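Protein 1d10 (Caenorhabditis elegans, PDB 1T9F) is of unknown function but adopts the beta-trefoil of the MIR-domain, SDF2-like proteins, and its full-length form carries a signal peptide and so probably enters the secretory pathway. Local coordinates at residues D20-H25 with L143-Q148; S88-A93 with A137-Y142; D124-S129 with W172-G177. One frame throughout, in Å; residues are numbered along the deposited sequence.

Interaction 1 of 3, residues D20-H25 with L143-Q148; sequences DGSRLH and LSLSGQ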
loop_
_atom_site.group_PDB
_atom_site.type_symbol
_atom_site.label_atom_id
_atom_site.label_comp_id
_atom_site.label_asym_id
_atom_site.label_seq_id
_atom_site.Cartn_x
_atom_site.Cartn_y
_atom_site.Cartn_z
ATOM N N ASP A 20 -0.781 5.571 13.506
ATOM C CA ASP A 20 -2.061 4.998 13.926
ATOM C C ASP A 20 -1.954 3.535 14.354
ATOM O O ASP A 20 -2.756 3.059 15.158
ATOM C CB ASP A 20 -3.092 5.122 12.797
ATOM C CG ASP A 20 -4.474 4.690 13.229
ATOM O OD1 ASP A 20 -4.904 5.116 14.321
ATOM O OD2 ASP A 20 -5.131 3.938 12.482
ATOM N N GLY A 21 -0.977 2.818 13.809
ATOM C CA GLY A 21 -0.810 1.414 14.165
ATOM C C GLY A 21 -1.674 0.438 13.367
ATOM O O GLY A 21 -1.549 -0.776 13.527
ATOM N N SER A 22 -2.547 0.958 12.507
ATOM C CA SER A 22 -3.420 0.116 11.688
ATOM C C SER A 22 -2.650 -0.534 10.529
ATOM O O SER A 22 -1.643 0.007 10.066
ATOM C CB SER A 22 -4.575 0.955 11.140
ATOM O OG SER A 22 -4.092 2.096 10.456
ATOM N N ARG A 23 -3.128 -1.687 10.064
ATOM C CA ARG A 23 -2.468 -2.409 8.978
ATOM C C ARG A 23 -3.166 -2.236 7.641
ATOM O O ARG A 23 -4.396 -2.303 7.571
ATOM C CB ARG A 23 -2.394 -3.905 9.287
ATOM C CG ARG A 23 -1.455 -4.275 10.410
ATOM C CD ARG A 23 -2.119 -4.134 11.763
ATOM N NE ARG A 23 -1.156 -4.262 12.854
ATOM C CZ ARG A 23 -0.440 -5.351 13.103
ATOM N NH1 ARG A 23 -0.573 -6.431 12.342
ATOM N NH2 ARG A 23 0.413 -5.357 14.118
ATOM N N LEU A 24 -2.380 -2.020 6.586
ATOM C CA LEU A 24 -2.935 -1.858 5.236
ATOM C C LEU A 24 -3.751 -3.113 4.995
ATOM O O LEU A 24 -3.299 -4.228 5.300
ATOM C CB LEU A 24 -1.823 -1.718 4.198
ATOM C CG LEU A 24 -2.306 -1.297 2.805
ATOM C CD1 LEU A 24 -3.032 0.026 2.890
ATOM C CD2 LEU A 24 -1.120 -1.189 1.863
ATOM N N HIS A 25 -4.926 -2.950 4.398
ATOM C CA HIS A 25 -5.830 -4.087 4.278
ATOM C C HIS A 25 -6.753 -4.016 3.064
ATOM O O HIS A 25 -7.018 -2.936 2.519
ATOM C CB HIS A 25 -6.648 -4.087 5.583
ATOM C CG HIS A 25 -7.597 -5.236 5.755
ATOM N ND1 HIS A 25 -8.896 -5.201 5.297
ATOM C CD2 HIS A 25 -7.468 -6.403 6.432
ATOM C CE1 HIS A 25 -9.529 -6.295 5.687
ATOM N NE2 HIS A 25 -8.684 -7.039 6.378
ATOM N N LEU A 143 0.666 7.466 -0.363
ATOM C CA LEU A 143 -0.298 6.547 0.235
ATOM C C LEU A 143 -0.461 7.078 1.656
ATOM O O LEU A 143 0.524 7.179 2.385
ATOM C CB LEU A 143 0.279 5.126 0.264
ATOM C CG LEU A 143 -0.591 4.043 0.906
ATOM C CD1 LEU A 143 -1.817 3.800 0.045
ATOM C CD2 LEU A 143 0.225 2.767 1.052
ATOM N N SER A 144 -1.683 7.427 2.048
ATOM C CA SER A 144 -1.890 7.983 3.385
ATOM C C SER A 144 -3.247 7.673 3.985
ATOM O O SER A 144 -4.218 7.438 3.267
ATOM C CB SER A 144 -1.751 9.512 3.353
ATOM O OG SER A 144 -0.587 9.936 2.667
ATOM N N LEU A 145 -3.303 7.667 5.312
ATOM C CA LEU A 145 -4.571 7.470 5.997
ATOM C C LEU A 145 -5.159 8.883 6.001
ATOM O O LEU A 145 -4.482 9.842 6.392
ATOM C CB LEU A 145 -4.353 6.985 7.433
ATOM C CG LEU A 145 -3.745 5.587 7.595
ATOM C CD1 LEU A 145 -3.784 5.177 9.064
ATOM C CD2 LEU A 145 -4.529 4.593 6.751
ATOM N N SER A 146 -6.392 9.015 5.533
ATOM C CA SER A 146 -7.057 10.315 5.477
ATOM C C SER A 146 -7.414 10.803 6.870
ATOM O O SER A 146 -7.594 11.998 7.088
ATOM C CB SER A 146 -8.339 10.216 4.654
ATOM O OG SER A 146 -9.304 9.456 5.355
ATOM N N GLY A 147 -7.521 9.868 7.809
ATOM C CA GLY A 147 -7.876 10.221 9.170
ATOM C C GLY A 147 -9.347 9.927 9.397
ATOM O O GLY A 147 -9.861 10.045 10.508
ATOM N N GLN A 148 -10.029 9.545 8.323
ATOM C CA GLN A 148 -11.440 9.210 8.394
ATOM C C GLN A 148 -11.591 7.715 8.614
ATOM O O GLN A 148 -10.692 6.938 8.296
ATOM C CB GLN A 148 -12.145 9.604 7.094
ATOM C CG GLN A 148 -12.282 11.100 6.903
ATOM C CD GLN A 148 -13.072 11.736 8.027
ATOM O OE1 GLN A 148 -14.229 11.385 8.264
ATOM N NE2 GLN A 148 -12.449 12.670 8.733
#
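The carboxylate of D20 turns its OD2 side to L145 and S22. L145 CD1 lies 3.9 Å from D20 OD2, out of the carboxylate plane on the side opposite S22 OG, which comes to the anti side of OD2, 19° out of that plane. The S22 hydroxyl donates this bond, at 2.9 Å from S22 OG to D20 OD2, and the same oxygen takes a salt bridge from R158, so one carboxylate oxygen is gripped twice. The guanidinium of R23, turned away from this contact, meets G21 O at its edge and in its plane. The closest touches across the segments gather on one methyl: L145 CD1 sits 3.4 Å from S22 OG and 3.8 Å from D20 CB. S22 can meet it because its OG stands between the backbone N and the carbonyl carbon (chi1 54°), which puts the hydroxyl against the methyl while it donates to OD2. The setting is the cap of a beta-trefoil, where three two-stranded hairpins close one end of the barrel. Strands 23-27 and 142-146 belong to different hairpins, paired with 38-43 and 158-163 respectively; their touching parts run 131° apart, and only side chains meet. Deeper in, the second touch is looser and purely apolar, with L24 CD2 4.3 Å from L143 CD2. A42 and V160, from the two partner strands, both pack on L145. The chain turns a corner at G147, where S146 OG accepts from Q148 N at 3.1 Å in an ST turn and also bonds E159.

Interaction 2 of 3, residues S88-A93 with A137-Y142; sequences SHHFTA and AVTGSY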
loop_
_atom_site.group_PDB
_atom_site.type_symbol
_atom_site.label_atom_id
_atom_site.label_comp_id
_atom_site.label_asym_id
_atom_site.label_seq_id
_atom_site.Cartn_x
_atom_site.Cartn_y
_atom_site.Cartn_z
ATOM N N SER A 88 -3.849 3.230 -7.860
ATOM C CA SER A 88 -4.321 4.596 -7.723
ATOM C C SER A 88 -4.598 5.178 -9.097
ATOM O O SER A 88 -4.184 4.626 -10.122
ATOM C CB SER A 88 -3.341 5.477 -6.966
ATOM O OG SER A 88 -4.077 6.527 -6.350
ATOM N N HIS A 89 -5.300 6.299 -9.112
ATOM C CA HIS A 89 -5.699 6.918 -10.362
ATOM C C HIS A 89 -6.420 8.223 -10.082
ATOM O O HIS A 89 -6.499 8.661 -8.934
ATOM C CB HIS A 89 -6.616 5.950 -11.107
ATOM C CG HIS A 89 -7.528 5.175 -10.205
ATOM N ND1 HIS A 89 -8.195 4.042 -10.616
ATOM C CD2 HIS A 89 -7.881 5.370 -8.911
ATOM C CE1 HIS A 89 -8.919 3.573 -9.615
ATOM N NE2 HIS A 89 -8.746 4.361 -8.568
ATOM N N HIS A 90 -6.952 8.838 -11.134
ATOM C CA HIS A 90 -7.646 10.108 -10.997
ATOM C C HIS A 90 -9.117 10.043 -10.599
ATOM O O HIS A 90 -9.977 10.582 -11.291
ATOM C CB HIS A 90 -7.508 10.926 -12.284
ATOM C CG HIS A 90 -6.189 11.622 -12.416
ATOM N ND1 HIS A 90 -5.678 12.437 -11.428
ATOM C CD2 HIS A 90 -5.287 11.644 -13.426
ATOM C CE1 HIS A 90 -4.520 12.931 -11.824
ATOM N NE2 HIS A 90 -4.259 12.467 -13.033
ATOM N N PHE A 91 -9.403 9.374 -9.491
ATOM C CA PHE A 91 -10.765 9.307 -8.987
ATOM C C PHE A 91 -10.714 9.918 -7.595
ATOM O O PHE A 91 -9.655 9.968 -6.974
ATOM C CB PHE A 91 -11.276 7.860 -8.920
ATOM C CG PHE A 91 -11.516 7.232 -10.269
ATOM C CD1 PHE A 91 -10.502 6.543 -10.922
ATOM C CD2 PHE A 91 -12.758 7.339 -10.888
ATOM C CE1 PHE A 91 -10.721 5.965 -12.180
ATOM C CE2 PHE A 91 -12.988 6.769 -12.141
ATOM C CZ PHE A 91 -11.966 6.078 -12.789
ATOM N N THR A 92 -11.851 10.392 -7.105
ATOM C CA THR A 92 -11.895 11.016 -5.790
ATOM C C THR A 92 -12.085 9.968 -4.695
ATOM O O THR A 92 -12.816 8.992 -4.881
ATOM C CB THR A 92 -13.036 12.053 -5.724
ATOM O OG1 THR A 92 -12.846 12.907 -4.590
ATOM C CG2 THR A 92 -14.382 11.354 -5.605
ATOM N N ALA A 93 -11.415 10.168 -3.561
ATOM C CA ALA A 93 -11.513 9.245 -2.431
ATOM C C ALA A 93 -12.979 9.067 -2.044
ATOM O O ALA A 93 -13.808 9.937 -2.317
ATOM C CB ALA A 93 -10.716 9.781 -1.241
ATOM N N ALA A 137 3.680 6.387 -8.468
ATOM C CA ALA A 137 4.508 6.796 -9.587
ATOM C C ALA A 137 3.801 7.653 -10.633
ATOM O O ALA A 137 4.315 8.699 -11.029
ATOM C CB ALA A 137 5.111 5.571 -10.250
ATOM N N VAL A 138 2.628 7.217 -11.076
ATOM C CA VAL A 138 1.898 7.943 -12.104
ATOM C C VAL A 138 1.297 9.282 -11.684
ATOM O O VAL A 138 1.365 10.248 -12.443
ATOM C CB VAL A 138 0.795 7.057 -12.713
ATOM C CG1 VAL A 138 -0.087 7.868 -13.655
ATOM C CG2 VAL A 138 1.434 5.898 -13.463
ATOM N N THR A 139 0.714 9.353 -10.488
ATOM C CA THR A 139 0.104 10.599 -10.025
ATOM C C THR A 139 0.952 11.391 -9.031
ATOM O O THR A 139 0.776 12.597 -8.887
ATOM C CB THR A 139 -1.254 10.342 -9.360
ATOM O OG1 THR A 139 -1.065 9.497 -8.221
ATOM C CG2 THR A 139 -2.212 9.685 -10.331
ATOM N N GLY A 140 1.858 10.715 -8.335
ATOM C CA GLY A 140 2.698 11.397 -7.364
ATOM C C GLY A 140 2.093 11.485 -5.971
ATOM O O GLY A 140 2.722 12.004 -5.045
ATOM N N SER A 141 0.874 10.977 -5.814
ATOM C CA SER A 141 0.195 11.018 -4.524
ATOM C C SER A 141 0.810 10.034 -3.548
ATOM O O SER A 141 1.230 8.939 -3.932
ATOM C CB SER A 141 -1.291 10.698 -4.691
ATOM O OG SER A 141 -1.875 11.525 -5.682
ATOM N N TYR A 142 0.860 10.435 -2.282
ATOM C CA TYR A 142 1.415 9.604 -1.234
ATOM C C TYR A 142 0.323 8.716 -0.646
ATOM O O TYR A 142 -0.818 9.152 -0.467
ATOM C CB TYR A 142 1.998 10.482 -0.134
ATOM C CG TYR A 142 3.206 11.283 -0.561
ATOM C CD1 TYR A 142 4.477 10.717 -0.556
ATOM C CD2 TYR A 142 3.078 12.614 -0.972
ATOM C CE1 TYR A 142 5.596 11.451 -0.944
ATOM C CE2 TYR A 142 4.194 13.360 -1.365
ATOM C CZ TYR A 142 5.449 12.770 -1.348
ATOM O OH TYR A 142 6.561 13.492 -1.743
#
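With chi1 at 61°, T139 holds its hydroxyl between the backbone N and the carbonyl carbon and swings CG2 anti to that carbon, out toward H89 and H90. H90 answers with chi1 at -79°, which carries its imidazole across to the threonine. T139 CG2 then stands over one face of the H90 ring, displaced toward the rim, with H90 CE1 its nearest atom at 4.3 Å. The same methyl is 4.5 Å from H89 CA, so it rests against the flank of the chain at H89 and H90. This is a light van der Waals touch at the surface. The threonine's other branch is held more firmly, because OG1 bonds to H136 and Q100. On the same segment as H90, F91 directs its edge at the H89 imidazole: F91 CD1 sits 3.3 Å above the centre of the H89 ring, while H89 NE2 is tied to E101. Q100 also bonds S88 OG, so it bridges the two sides of the contact. The site thus lies where weakly bonded strand 85-89 runs into the corner at H90 and F91, beside its partner 100-105, against the loop that leads from barrel strand 131-136 into hairpin strand 142-146.

Interaction 3 of 3, residues D124-S129 with W172-G177; sequences DEWLES and WKVAEG
W126 brings CZ2 of its benzo ring to V174, 3.5 Å from V174 CG2. W126 CE2 follows at 4.1 Å from V174 CG2, and the methyl approaches the ring system obliquely. The valine divides its two methyls between partners. CG1, anti to the backbone N (chi1 162°), points to E128 and lies 4.1 Å from E128 CG, while CG2 is left for the tryptophan. Both neighbours cross the valine at about a right angle. Strand 172-175 is the last of the six that form the beta-trefoil barrel; it pairs with 131-136 on one side and with 12-17 on the other, which closes the ring. V174 also packs on F132 and L13 from those flanking strands, and F132 meets the W126 ring edge-to-face. The partner segment 124-129 is an irregular loop between barrel strands 117-120 and 131-136, tied by backbone bonds from W126 to V7 and I69 and from E128 to D5. Toward solvent the character changes. E128 extends its chain past the valine until OE2 is 4.2 Å from E176 N, too far for more than a loose approach. The two acids keep apart, with E128 OE2 5.5 Å from E176 OE1, and their like charges would probably disfavour a closer meeting.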
loop_
_atom_site.group_PDB
_atom_site.type_symbol
_atom_site.label_atom_id
_atom_site.label_comp_id
_atom_site.label_asym_id
_atom_site.label_seq_id
_atom_site.Cartn_x
_atom_site.Cartn_y
_atom_site.Cartn_z
ATOM N N ASP A 124 19.984 3.638 0.631
ATOM C CA ASP A 124 19.569 3.019 -0.616
ATOM C C ASP A 124 19.444 1.513 -0.519
ATOM O O ASP A 124 20.165 0.763 -1.170
ATOM C CB ASP A 124 20.512 3.398 -1.760
ATOM C CG ASP A 124 19.834 3.288 -3.118
ATOM O OD1 ASP A 124 19.362 2.181 -3.446
ATOM O OD2 ASP A 124 19.761 4.304 -3.846
ATOM N N GLU A 125 18.508 1.087 0.320
ATOM C CA GLU A 125 18.209 -0.315 0.535
ATOM C C GLU A 125 17.153 -0.384 1.629
ATOM O O GLU A 125 17.446 -0.212 2.814
ATOM C CB GLU A 125 19.466 -1.094 0.933
ATOM C CG GLU A 125 19.570 -2.424 0.203
ATOM C CD GLU A 125 20.957 -3.034 0.256
ATOM O OE1 GLU A 125 21.175 -4.034 -0.457
ATOM O OE2 GLU A 125 21.823 -2.522 1.001
ATOM N N TRP A 126 15.916 -0.601 1.195
ATOM C CA TRP A 126 14.761 -0.693 2.071
ATOM C C TRP A 126 15.029 -1.627 3.239
ATOM O O TRP A 126 15.124 -2.837 3.058
ATOM C CB TRP A 126 13.568 -1.197 1.259
ATOM C CG TRP A 126 12.238 -1.050 1.919
ATOM C CD1 TRP A 126 11.979 -0.522 3.153
ATOM C CD2 TRP A 126 10.974 -1.430 1.370
ATOM N NE1 TRP A 126 10.625 -0.552 3.404
ATOM C CE2 TRP A 126 9.984 -1.104 2.326
ATOM C CE3 TRP A 126 10.581 -2.017 0.159
ATOM C CZ2 TRP A 126 8.625 -1.347 2.107
ATOM C CZ3 TRP A 126 9.227 -2.259 -0.056
ATOM C CH2 TRP A 126 8.266 -1.923 0.916
ATOM N N LEU A 127 15.152 -1.056 4.436
ATOM C CA LEU A 127 15.406 -1.833 5.647
ATOM C C LEU A 127 14.086 -2.065 6.380
ATOM O O LEU A 127 13.252 -1.164 6.487
ATOM C CB LEU A 127 16.378 -1.085 6.565
ATOM C CG LEU A 127 17.717 -0.619 5.984
ATOM C CD1 LEU A 127 18.448 0.228 7.018
ATOM C CD2 LEU A 127 18.561 -1.817 5.573
ATOM N N GLU A 128 13.904 -3.277 6.885
ATOM C CA GLU A 128 12.686 -3.638 7.593
ATOM C C GLU A 128 12.491 -2.849 8.887
ATOM O O GLU A 128 11.392 -2.815 9.441
ATOM C CB GLU A 128 12.707 -5.135 7.900
ATOM C CG GLU A 128 11.426 -5.672 8.506
ATOM C CD GLU A 128 11.384 -7.186 8.497
ATOM O OE1 GLU A 128 11.643 -7.768 7.421
ATOM O OE2 GLU A 128 11.088 -7.789 9.551
ATOM N N SER A 129 13.557 -2.203 9.351
ATOM C CA SER A 129 13.523 -1.442 10.598
ATOM C C SER A 129 13.288 0.055 10.429
ATOM O O SER A 129 13.309 0.804 11.406
ATOM C CB SER A 129 14.838 -1.636 11.345
ATOM O OG SER A 129 15.901 -1.049 10.612
ATOM N N TRP A 172 4.754 4.862 6.973
ATOM C CA TRP A 172 4.462 3.444 7.153
ATOM C C TRP A 172 5.685 2.694 7.659
ATOM O O TRP A 172 6.821 3.164 7.537
ATOM C CB TRP A 172 4.002 2.805 5.832
ATOM C CG TRP A 172 2.765 3.438 5.258
ATOM C CD1 TRP A 172 2.705 4.536 4.448
ATOM C CD2 TRP A 172 1.410 3.030 5.485
ATOM N NE1 TRP A 172 1.393 4.841 4.154
ATOM C CE2 TRP A 172 0.578 3.931 4.782
ATOM C CE3 TRP A 172 0.818 1.990 6.220
ATOM C CZ2 TRP A 172 -0.817 3.827 4.793
ATOM C CZ3 TRP A 172 -0.574 1.887 6.228
ATOM C CH2 TRP A 172 -1.374 2.804 5.519
ATOM N N LYS A 173 5.428 1.512 8.201
ATOM C CA LYS A 173 6.455 0.637 8.742
ATOM C C LYS A 173 6.110 -0.792 8.329
ATOM O O LYS A 173 4.942 -1.181 8.342
ATOM C CB LYS A 173 6.470 0.757 10.266
ATOM C CG LYS A 173 7.324 -0.258 10.971
ATOM C CD LYS A 173 7.087 -0.210 12.482
ATOM C CE LYS A 173 5.623 -0.493 12.810
ATOM N NZ LYS A 173 5.348 -0.555 14.270
ATOM N N VAL A 174 7.124 -1.571 7.968
ATOM C CA VAL A 174 6.921 -2.949 7.543
ATOM C C VAL A 174 7.063 -3.917 8.710
ATOM O O VAL A 174 7.749 -3.628 9.687
ATOM C CB VAL A 174 7.935 -3.335 6.434
ATOM C CG1 VAL A 174 8.029 -4.838 6.300
ATOM C CG2 VAL A 174 7.503 -2.734 5.109
ATOM N N ALA A 175 6.400 -5.063 8.608
ATOM C CA ALA A 175 6.465 -6.090 9.642
ATOM C C ALA A 175 6.216 -7.446 8.990
ATOM O O ALA A 175 5.398 -7.572 8.072
ATOM C CB ALA A 175 5.419 -5.822 10.726
ATOM N N GLU A 176 6.927 -8.468 9.448
ATOM C CA GLU A 176 6.730 -9.786 8.874
ATOM C C GLU A 176 5.504 -10.454 9.465
ATOM O O GLU A 176 5.477 -10.784 10.651
ATOM C CB GLU A 176 7.948 -10.680 9.100
ATOM C CG GLU A 176 7.705 -12.108 8.651
ATOM C CD GLU A 176 8.791 -12.632 7.738
ATOM O OE1 GLU A 176 9.878 -12.985 8.244
ATOM O OE2 GLU A 176 8.554 -12.681 6.511
ATOM N N GLY A 177 4.480 -10.632 8.637
ATOM C CA GLY A 177 3.280 -11.299 9.100
ATOM C C GLY A 177 3.648 -12.763 9.227
ATOM O O GLY A 177 3.688 -13.321 10.327
#

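In the fold
Interaction 1 is the buried one, interaction 3 is partly buried and interaction 2 lies at the surface. Interactions 1 and 2 both reach the hairpin sheet, about 16 Å apart between centres, and adjoin in sequence at Y142 and L143; interaction 3 sets a loop against a barrel strand. W172 joins barrel to cap: its NE1 probably bonds L143 O, and its CH2 packs on L145 CD2 and L24 CD1. Interactions 2 and 3 do not touch and lie on opposite sides of the chain's centre. Leucine methyls beside a charged pair mark the first contact, a methyl over an imidazole the second, and a tryptophan-valine core with an acidic rim the third.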